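Long-range contact in exported protein (Bacteroides fragilis, PDB 4JX0), which is of unknown function but binds magnesium and pairs a BT_3987-like (DUF1735) domain with an F5/F8 type C domain, a fold that often recognises carbohydrates: residues A[235-247]-A[308-320]. Sequence-based numbering, arbitrary orientation.
With MG (magnesium ion), chain D.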
ATOM      1  N   LYS A 235      22.987 -22.032  -4.801  1.00 48.62           N
ATOM      2  CA  LYS A 235      21.705 -21.930  -5.500  1.00 47.39           C
ATOM      3  C   LYS A 235      20.950 -23.252  -5.377  1.00 50.07           C
ATOM      4  O   LYS A 235      21.546 -24.297  -5.631  1.00 50.03           O
ATOM      5  CB  LYS A 235      21.971 -21.607  -6.990  1.00 50.44           C
ATOM      6  CG  LYS A 235      20.762 -21.658  -7.924  1.00 62.54           C
ATOM      7  CD  LYS A 235      21.130 -21.219  -9.344  1.00 74.82           C
ATOM      8  CE  LYS A 235      21.921 -22.255 -10.115  1.00 86.39           C
ATOM      9  NZ  LYS A 235      22.037 -21.899 -11.555  1.00 96.29           N
ATOM     10  N   GLN A 236      19.668 -23.219  -4.988  1.00 45.60           N
ATOM     11  CA  GLN A 236      18.872 -24.445  -4.896  1.00 44.90           C
ATOM     12  C   GLN A 236      17.385 -24.134  -4.872  1.00 47.15           C
ATOM     13  O   GLN A 236      16.971 -23.096  -4.366  1.00 45.92           O
ATOM     14  CB  GLN A 236      19.266 -25.310  -3.685  1.00 45.87           C
ATOM     15  CG  GLN A 236      19.256 -24.598  -2.347  1.00 58.93           C
ATOM     16  CD  GLN A 236      20.029 -25.393  -1.326  1.00 73.73           C
ATOM     17  OE1 GLN A 236      19.461 -26.138  -0.526  1.00 69.64           O
ATOM     18  NE2 GLN A 236      21.346 -25.280  -1.354  1.00 64.92           N
ATOM     19  N   SER A 237      16.588 -25.043  -5.446  1.00 43.58           N
ATOM     20  CA  SER A 237      15.140 -24.903  -5.566  1.00 42.15           C
ATOM     21  C   SER A 237      14.443 -25.217  -4.238  1.00 42.84           C
ATOM     22  O   SER A 237      14.456 -26.370  -3.806  1.00 43.27           O
ATOM     23  CB  SER A 237      14.623 -25.820  -6.670  1.00 46.36           C
ATOM     24  OG  SER A 237      13.225 -25.673  -6.847  1.00 59.83           O
ATOM     25  N   LEU A 238      13.823 -24.193  -3.602  1.00 36.11           N
ATOM     26  CA  LEU A 238      13.123 -24.342  -2.322  1.00 34.35           C
ATOM     27  C   LEU A 238      11.605 -24.371  -2.474  1.00 36.24           C
ATOM     28  O   LEU A 238      11.039 -23.593  -3.241  1.00 36.54           O
ATOM     29  CB  LEU A 238      13.482 -23.196  -1.369  1.00 33.82           C
ATOM     30  CG  LEU A 238      14.932 -23.075  -0.930  1.00 38.52           C
ATOM     31  CD1 LEU A 238      15.069 -21.987   0.079  1.00 38.41           C
ATOM     32  CD2 LEU A 238      15.453 -24.374  -0.333  1.00 42.02           C
ATOM     33  N   LYS A 239      10.962 -25.237  -1.671  1.00 29.51           N
ATOM     34  CA  LYS A 239       9.519 -25.420  -1.629  1.00 28.01           C
ATOM     35  C   LYS A 239       8.858 -24.457  -0.630  1.00 31.22           C
ATOM     36  O   LYS A 239       7.698 -24.090  -0.828  1.00 31.24           O
ATOM     37  CB  LYS A 239       9.182 -26.874  -1.257  1.00 29.42           C
ATOM     38  CG  LYS A 239       9.609 -27.896  -2.316  1.00 33.43           C
ATOM     39  CD  LYS A 239       9.133 -29.300  -1.972  1.00 42.50           C
ATOM     40  CE  LYS A 239       9.261 -30.258  -3.131  1.00 61.05           C
ATOM     41  NZ  LYS A 239       9.323 -31.679  -2.684  1.00 76.22           N
ATOM     42  N   GLY A 240       9.579 -24.092   0.435  1.00 26.15           N
ATOM     43  CA  GLY A 240       9.090 -23.188   1.471  1.00 24.81           C
ATOM     44  C   GLY A 240       9.874 -23.252   2.768  1.00 28.47           C
ATOM     45  O   GLY A 240      10.999 -23.756   2.789  1.00 27.09           O
ATOM     46  N   PHE A 241       9.277 -22.739   3.871  1.00 25.84           N
ATOM     47  CA  PHE A 241       9.903 -22.713   5.196  1.00 25.35           C
ATOM     48  C   PHE A 241       8.939 -23.007   6.323  1.00 30.70           C
ATOM     49  O   PHE A 241       7.746 -22.766   6.190  1.00 32.22           O
ATOM     50  CB  PHE A 241      10.506 -21.326   5.471  1.00 27.16           C
ATOM     51  CG  PHE A 241      11.566 -20.900   4.488  1.00 29.26           C
ATOM     52  CD1 PHE A 241      11.224 -20.248   3.311  1.00 32.16           C
ATOM     53  CD2 PHE A 241      12.899 -21.199   4.710  1.00 31.52           C
ATOM     54  CE1 PHE A 241      12.200 -19.883   2.391  1.00 33.28           C
ATOM     55  CE2 PHE A 241      13.870 -20.848   3.776  1.00 34.48           C
ATOM     56  CZ  PHE A 241      13.517 -20.183   2.629  1.00 32.62           C
ATOM     57  N   ARG A 242       9.483 -23.471   7.461  1.00 26.97           N
ATOM     58  CA  ARG A 242       8.777 -23.700   8.724  1.00 26.64           C
ATOM     59  C   ARG A 242       9.417 -22.758   9.719  1.00 33.28           C
ATOM     60  O   ARG A 242      10.585 -22.947  10.068  1.00 34.29           O
ATOM     61  CB  ARG A 242       8.879 -25.168   9.176  1.00 24.92           C
ATOM     62  CG  ARG A 242       8.368 -25.516  10.598  1.00 32.56           C
ATOM     63  CD  ARG A 242       9.157 -26.667  11.227  1.00 42.95           C
ATOM     64  NE  ARG A 242       8.314 -27.748  11.770  1.00 47.75           N
ATOM     65  CZ  ARG A 242       7.940 -27.899  13.045  1.00 58.64           C
ATOM     66  NH1 ARG A 242       8.303 -27.013  13.967  1.00 37.61           N
ATOM     67  NH2 ARG A 242       7.194 -28.938  13.403  1.00 47.92           N
ATOM     68  N   LEU A 243       8.689 -21.717  10.127  1.00 30.73           N
ATOM     69  CA  LEU A 243       9.162 -20.731  11.096  1.00 31.18           C
ATOM     70  C   LEU A 243       8.453 -20.971  12.428  1.00 35.17           C
ATOM     71  O   LEU A 243       7.250 -20.724  12.524  1.00 35.21           O
ATOM     72  CB  LEU A 243       8.897 -19.289  10.603  1.00 31.51           C
ATOM     73  CG  LEU A 243       9.974 -18.660   9.735  1.00 36.84           C
ATOM     74  CD1 LEU A 243      10.146 -19.414   8.446  1.00 37.06           C
ATOM     75  CD2 LEU A 243       9.650 -17.203   9.455  1.00 40.38           C
ATOM     76  N   ASP A 244       9.171 -21.470  13.440  1.00 31.15           N
ATOM     77  CA  ASP A 244       8.573 -21.668  14.758  1.00 30.95           C
ATOM     78  C   ASP A 244       8.441 -20.329  15.417  1.00 33.26           C
ATOM     79  O   ASP A 244       9.416 -19.590  15.482  1.00 31.84           O
ATOM     80  CB  ASP A 244       9.389 -22.620  15.630  1.00 33.41           C
ATOM     81  CG  ASP A 244       9.200 -24.038  15.187  1.00 46.08           C
ATOM     82  OD1 ASP A 244       9.715 -24.390  14.100  1.00 48.81           O
ATOM     83  OD2 ASP A 244       8.419 -24.767  15.849  1.00 49.50           O
ATOM     84  N   THR A 245       7.249 -20.005  15.884  1.00 30.58           N
ATOM     85  CA  THR A 245       6.958 -18.708  16.461  1.00 31.13           C
ATOM     86  C   THR A 245       6.256 -18.898  17.804  1.00 37.86           C
ATOM     87  O   THR A 245       6.113 -20.024  18.282  1.00 38.80           O
ATOM     88  CB  THR A 245       6.159 -17.894  15.424  1.00 35.26           C
ATOM     89  OG1 THR A 245       6.096 -16.528  15.823  1.00 39.25           O
ATOM     90  CG2 THR A 245       4.759 -18.440  15.174  1.00 32.50           C
ATOM     91  N   ASN A 246       5.856 -17.791  18.424  1.00 35.35           N
ATOM     92  CA  ASN A 246       5.219 -17.811  19.735  1.00 36.43           C
ATOM     93  C   ASN A 246       3.862 -18.513  19.688  1.00 41.97           C
ATOM     94  O   ASN A 246       3.184 -18.454  18.665  1.00 41.90           O
ATOM     95  CB  ASN A 246       5.041 -16.383  20.248  1.00 38.89           C
ATOM     96  CG  ASN A 246       4.908 -16.308  21.736  1.00 61.27           C
ATOM     97  OD1 ASN A 246       3.880 -16.669  22.301  1.00 55.01           O
ATOM     98  ND2 ASN A 246       5.956 -15.874  22.416  1.00 55.91           N
ATOM     99  N   THR A 247       3.447 -19.142  20.807  1.00 39.38           N
ATOM    100  CA  THR A 247       2.157 -19.846  20.916  1.00 39.17           C
ATOM    101  C   THR A 247       1.143 -19.075  21.776  1.00 44.29           C
ATOM    102  O   THR A 247       0.218 -19.687  22.306  1.00 45.21           O
ATOM    103  CB  THR A 247       2.377 -21.235  21.542  1.00 42.35           C
ATOM    104  OG1 THR A 247       2.907 -21.075  22.860  1.00 44.04           O
ATOM    105  CG2 THR A 247       3.258 -22.131  20.700  1.00 36.40           C
ATOM    106  N   ARG A 308       0.845  -5.971  16.483  1.00 34.81           N
ATOM    107  CA  ARG A 308       2.138  -5.312  16.730  1.00 34.18           C
ATOM    108  C   ARG A 308       3.214  -5.886  15.808  1.00 36.78           C
ATOM    109  O   ARG A 308       3.207  -7.088  15.548  1.00 36.03           O
ATOM    110  CB  ARG A 308       2.581  -5.487  18.199  1.00 34.05           C
ATOM    111  CG  ARG A 308       1.601  -4.996  19.267  1.00 45.80           C
ATOM    112  CD  ARG A 308       1.307  -3.509  19.189  1.00 61.57           C
ATOM    113  NE  ARG A 308       0.989  -2.950  20.511  1.00 76.52           N
ATOM    114  CZ  ARG A 308       1.870  -2.441  21.378  1.00 92.36           C
ATOM    115  NH1 ARG A 308       3.166  -2.392  21.080  1.00 74.77           N
ATOM    116  NH2 ARG A 308       1.456  -1.968  22.549  1.00 82.78           N
ATOM    117  N   PHE A 309       4.167  -5.052  15.356  1.00 32.94           N
ATOM    118  CA  PHE A 309       5.255  -5.501  14.478  1.00 32.06           C
ATOM    119  C   PHE A 309       6.455  -6.019  15.283  1.00 36.39           C
ATOM    120  O   PHE A 309       7.566  -5.492  15.190  1.00 37.54           O
ATOM    121  CB  PHE A 309       5.679  -4.386  13.507  1.00 33.55           C
ATOM    122  CG  PHE A 309       4.646  -4.199  12.427  1.00 34.14           C
ATOM    123  CD1 PHE A 309       3.511  -3.434  12.659  1.00 36.51           C
ATOM    124  CD2 PHE A 309       4.728  -4.908  11.236  1.00 34.86           C
ATOM    125  CE1 PHE A 309       2.514  -3.327  11.692  1.00 36.47           C
ATOM    126  CE2 PHE A 309       3.745  -4.777  10.262  1.00 36.88           C
ATOM    127  CZ  PHE A 309       2.633  -4.007  10.507  1.00 34.99           C
ATOM    128  N   SER A 310       6.218  -7.100  16.033  1.00 31.05           N
ATOM    129  CA  SER A 310       7.222  -7.798  16.824  1.00 30.69           C
ATOM    130  C   SER A 310       6.855  -9.265  16.844  1.00 35.24           C
ATOM    131  O   SER A 310       5.807  -9.596  17.388  1.00 36.44           O
ATOM    132  CB  SER A 310       7.285  -7.235  18.239  1.00 34.38           C
ATOM    133  OG  SER A 310       8.153  -8.002  19.058  1.00 41.30           O
ATOM    134  N   VAL A 311       7.660 -10.130  16.210  1.00 30.46           N
ATOM    135  CA  VAL A 311       7.385 -11.564  16.156  1.00 29.73           C
ATOM    136  C   VAL A 311       8.594 -12.343  16.660  1.00 33.71           C
ATOM    137  O   VAL A 311       9.730 -11.908  16.482  1.00 33.38           O
ATOM    138  CB  VAL A 311       6.973 -12.047  14.730  1.00 32.56           C
ATOM    139  CG1 VAL A 311       5.973 -11.094  14.088  1.00 31.79           C
ATOM    140  CG2 VAL A 311       8.179 -12.242  13.820  1.00 32.38           C
ATOM    141  N   ASP A 312       8.333 -13.533  17.216  1.00 29.78           N
ATOM    142  CA  ASP A 312       9.349 -14.484  17.651  1.00 28.90           C
ATOM    143  C   ASP A 312       9.641 -15.444  16.533  1.00 30.14           C
ATOM    144  O   ASP A 312       8.708 -15.888  15.880  1.00 28.42           O
ATOM    145  CB  ASP A 312       8.856 -15.320  18.855  1.00 31.04           C
ATOM    146  CG  ASP A 312       8.868 -14.667  20.212  1.00 40.49           C
ATOM    147  OD1 ASP A 312       9.265 -13.491  20.300  1.00 42.23           O
ATOM    148  OD2 ASP A 312       8.455 -15.330  21.193  1.00 45.86           O
ATOM    149  N   VAL A 313      10.908 -15.800  16.324  1.00 26.97           N
ATOM    150  CA  VAL A 313      11.287 -16.862  15.397  1.00 26.19           C
ATOM    151  C   VAL A 313      12.242 -17.712  16.224  1.00 29.97           C
ATOM    152  O   VAL A 313      13.315 -17.252  16.595  1.00 30.31           O
ATOM    153  CB  VAL A 313      11.820 -16.409  14.020  1.00 29.95           C
ATOM    154  CG1 VAL A 313      12.069 -17.611  13.119  1.00 29.33           C
ATOM    155  CG2 VAL A 313      10.818 -15.476  13.341  1.00 29.68           C
ATOM    156  N   ASN A 314      11.757 -18.880  16.657  1.00 26.62           N
ATOM    157  CA  ASN A 314      12.453 -19.807  17.549  1.00 26.76           C
ATOM    158  C   ASN A 314      13.316 -20.817  16.799  1.00 30.86           C
ATOM    159  O   ASN A 314      14.263 -21.355  17.378  1.00 30.89           O
ATOM    160  CB  ASN A 314      11.418 -20.561  18.388  1.00 27.01           C
ATOM    161  CG  ASN A 314      10.501 -19.660  19.176  1.00 49.74           C
ATOM    162  OD1 ASN A 314      10.770 -18.474  19.354  1.00 41.10           O
ATOM    163  ND2 ASN A 314       9.379 -20.196  19.637  1.00 47.10           N
ATOM    164  N   GLU A 315      12.960 -21.113  15.535  1.00 26.67           N
ATOM    165  CA  GLU A 315      13.666 -22.077  14.692  1.00 26.33           C
ATOM    166  C   GLU A 315      13.236 -21.868  13.239  1.00 31.95           C
ATOM    167  O   GLU A 315      12.068 -21.583  13.003  1.00 32.43           O
ATOM    168  CB  GLU A 315      13.338 -23.506  15.166  1.00 27.47           C
ATOM    169  CG  GLU A 315      14.094 -24.620  14.472  1.00 37.03           C
ATOM    170  CD  GLU A 315      15.519 -24.879  14.913  1.00 52.67           C
ATOM    171  OE1 GLU A 315      16.038 -24.144  15.786  1.00 40.93           O
ATOM    172  OE2 GLU A 315      16.118 -25.837  14.372  1.00 43.55           O
ATOM    173  N   VAL A 316      14.170 -21.985  12.277  1.00 28.99           N
ATOM    174  CA  VAL A 316      13.893 -21.834  10.839  1.00 28.05           C
ATOM    175  C   VAL A 316      14.300 -23.127  10.151  1.00 30.64           C
ATOM    176  O   VAL A 316      15.426 -23.590  10.357  1.00 30.08           O
ATOM    177  CB  VAL A 316      14.621 -20.611  10.220  1.00 31.80           C
ATOM    178  CG1 VAL A 316      14.344 -20.505   8.726  1.00 32.06           C
ATOM    179  CG2 VAL A 316      14.227 -19.319  10.924  1.00 31.38           C
ATOM    180  N   THR A 317      13.390 -23.711   9.347  1.00 26.27           N
ATOM    181  CA  THR A 317      13.636 -24.948   8.596  1.00 25.72           C
ATOM    182  C   THR A 317      13.231 -24.722   7.154  1.00 30.34           C
ATOM    183  O   THR A 317      12.106 -24.306   6.922  1.00 29.92           O
ATOM    184  CB  THR A 317      12.850 -26.121   9.216  1.00 28.67           C
ATOM    185  OG1 THR A 317      12.984 -26.098  10.643  1.00 33.62           O
ATOM    186  CG2 THR A 317      13.271 -27.466   8.666  1.00 19.77           C
ATOM    187  N   ALA A 318      14.134 -24.975   6.190  1.00 27.43           N
ATOM    188  CA  ALA A 318      13.853 -24.833   4.757  1.00 27.10           C
ATOM    189  C   ALA A 318      13.537 -26.210   4.169  1.00 32.79           C
ATOM    190  O   ALA A 318      13.959 -27.207   4.743  1.00 33.21           O
ATOM    191  CB  ALA A 318      15.048 -24.219   4.058  1.00 27.92           C
ATOM    192  N   PHE A 319      12.798 -26.276   3.040  1.00 30.13           N
ATOM    193  CA  PHE A 319      12.408 -27.541   2.407  1.00 30.37           C
ATOM    194  C   PHE A 319      12.774 -27.591   0.921  1.00 34.89           C
ATOM    195  O   PHE A 319      12.398 -26.673   0.197  1.00 33.98           O
ATOM    196  CB  PHE A 319      10.895 -27.756   2.555  1.00 31.92           C
ATOM    197  CG  PHE A 319      10.460 -27.934   3.987  1.00 32.74           C
ATOM    198  CD1 PHE A 319      10.246 -26.839   4.803  1.00 35.00           C
ATOM    199  CD2 PHE A 319      10.288 -29.200   4.525  1.00 35.14           C
ATOM    200  CE1 PHE A 319       9.887 -27.002   6.137  1.00 35.49           C
ATOM    201  CE2 PHE A 319       9.901 -29.362   5.853  1.00 37.50           C
ATOM    202  CZ  PHE A 319       9.706 -28.259   6.653  1.00 34.83           C
ATOM    203  N   ARG A 320      13.396 -28.717   0.450  1.00 31.99           N
ATOM    204  CA  ARG A 320      13.751 -28.933  -0.969  1.00 35.78           C
ATOM    205  C   ARG A 320      12.843 -29.967  -1.645  1.00 50.72           C
ATOM    206  O   ARG A 320      12.377 -30.904  -0.966  1.00 49.09           O
ATOM    207  CB  ARG A 320      15.199 -29.421  -1.136  1.00 36.69           C
ATOM    208  CG  ARG A 320      16.212 -28.721  -0.287  1.00 38.92           C
ATOM    209  CD  ARG A 320      17.630 -29.091  -0.671  1.00 35.81           C
ATOM    210  NE  ARG A 320      18.466 -29.312   0.512  1.00 41.76           N
ATOM    211  CZ  ARG A 320      19.793 -29.203   0.564  1.00 58.87           C
ATOM    212  NH1 ARG A 320      20.488 -28.857  -0.517  1.00 58.40           N
ATOM    213  NH2 ARG A 320      20.436 -29.437   1.699  1.00 41.22           N
ATOM    214  OXT ARG A 320      12.720 -29.915  -2.888  1.00 79.34           O
TER
HETATM  215 MG    MG D 402      15.749 -22.892  17.791  1.00 22.58          MG
HETATM  216  O   HOH W   1      15.611 -21.698  19.603  1.00 33.37           O
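Strands 235-244 and 315-319 run antiparallel, their axes 165° apart, with Phe241 opposite Ala318 and Leu243 opposite Val316 in non-hydrogen-bonded pairs and Arg242 opposite Thr317 in a hydrogen-bonded one. In that last pair Arg242 N donates a hydrogen bond to Thr317 O (2.8 Å). Phe241, Leu243, Val316 and Ala318 share one face of the sheet. There the Phe241 ring lies obliquely against Ala318, CE2 coming 3.6 Å from CB, while Leu243 CG meets Val313 CG1 and Phe191 covers Ala318 from strand 190-191. The other face carries Arg242, Asp244, Glu315, Thr317 and Phe319. The Phe319 ring turns its edge to the opposite strand, CE1 lying 3.7 Å from Arg242 CB. With CG anti to the backbone N (chi1 171°), Arg242 runs alongside Thr317 and bends along the strand towards Asp244, where NH1 meets the syn lone pair of OD1, which lies in the guanidinium plane, and forms a salt bridge with the carboxylate.

On the N-terminal side of Glu315, Asn314 N donates to Asp244 O over 2.7 Å, and Thr245 OG1 donates to Asp312 O. Asn246 ND2 reaches Asp312 OD2 at 2.8 Å, from above the carboxylate plane. Glu315, its chain bent at chi2 (79°), leads away from Asp244 to the magnesium ion, which OE1 binds at 2.4 Å and Asn314 O at 2.2 Å. Ser208, Asp211, Asn213 and a water complete the site, and Asn192 holds Glu315 OE2.

The pairing joins the C-terminal strand to strand 235-244, which lies between it and strand 283-294 in what is probably an F5/F8 type C (discoidin-like) β-sandwich, and the backbone bonds of Asp244 with Asn314 and Glu315 tie two magnesium ligands to this strand. Arg242 probably offsets the charge of Asp244 beside acidic Glu315, whose own charge the metal probably offsets in part.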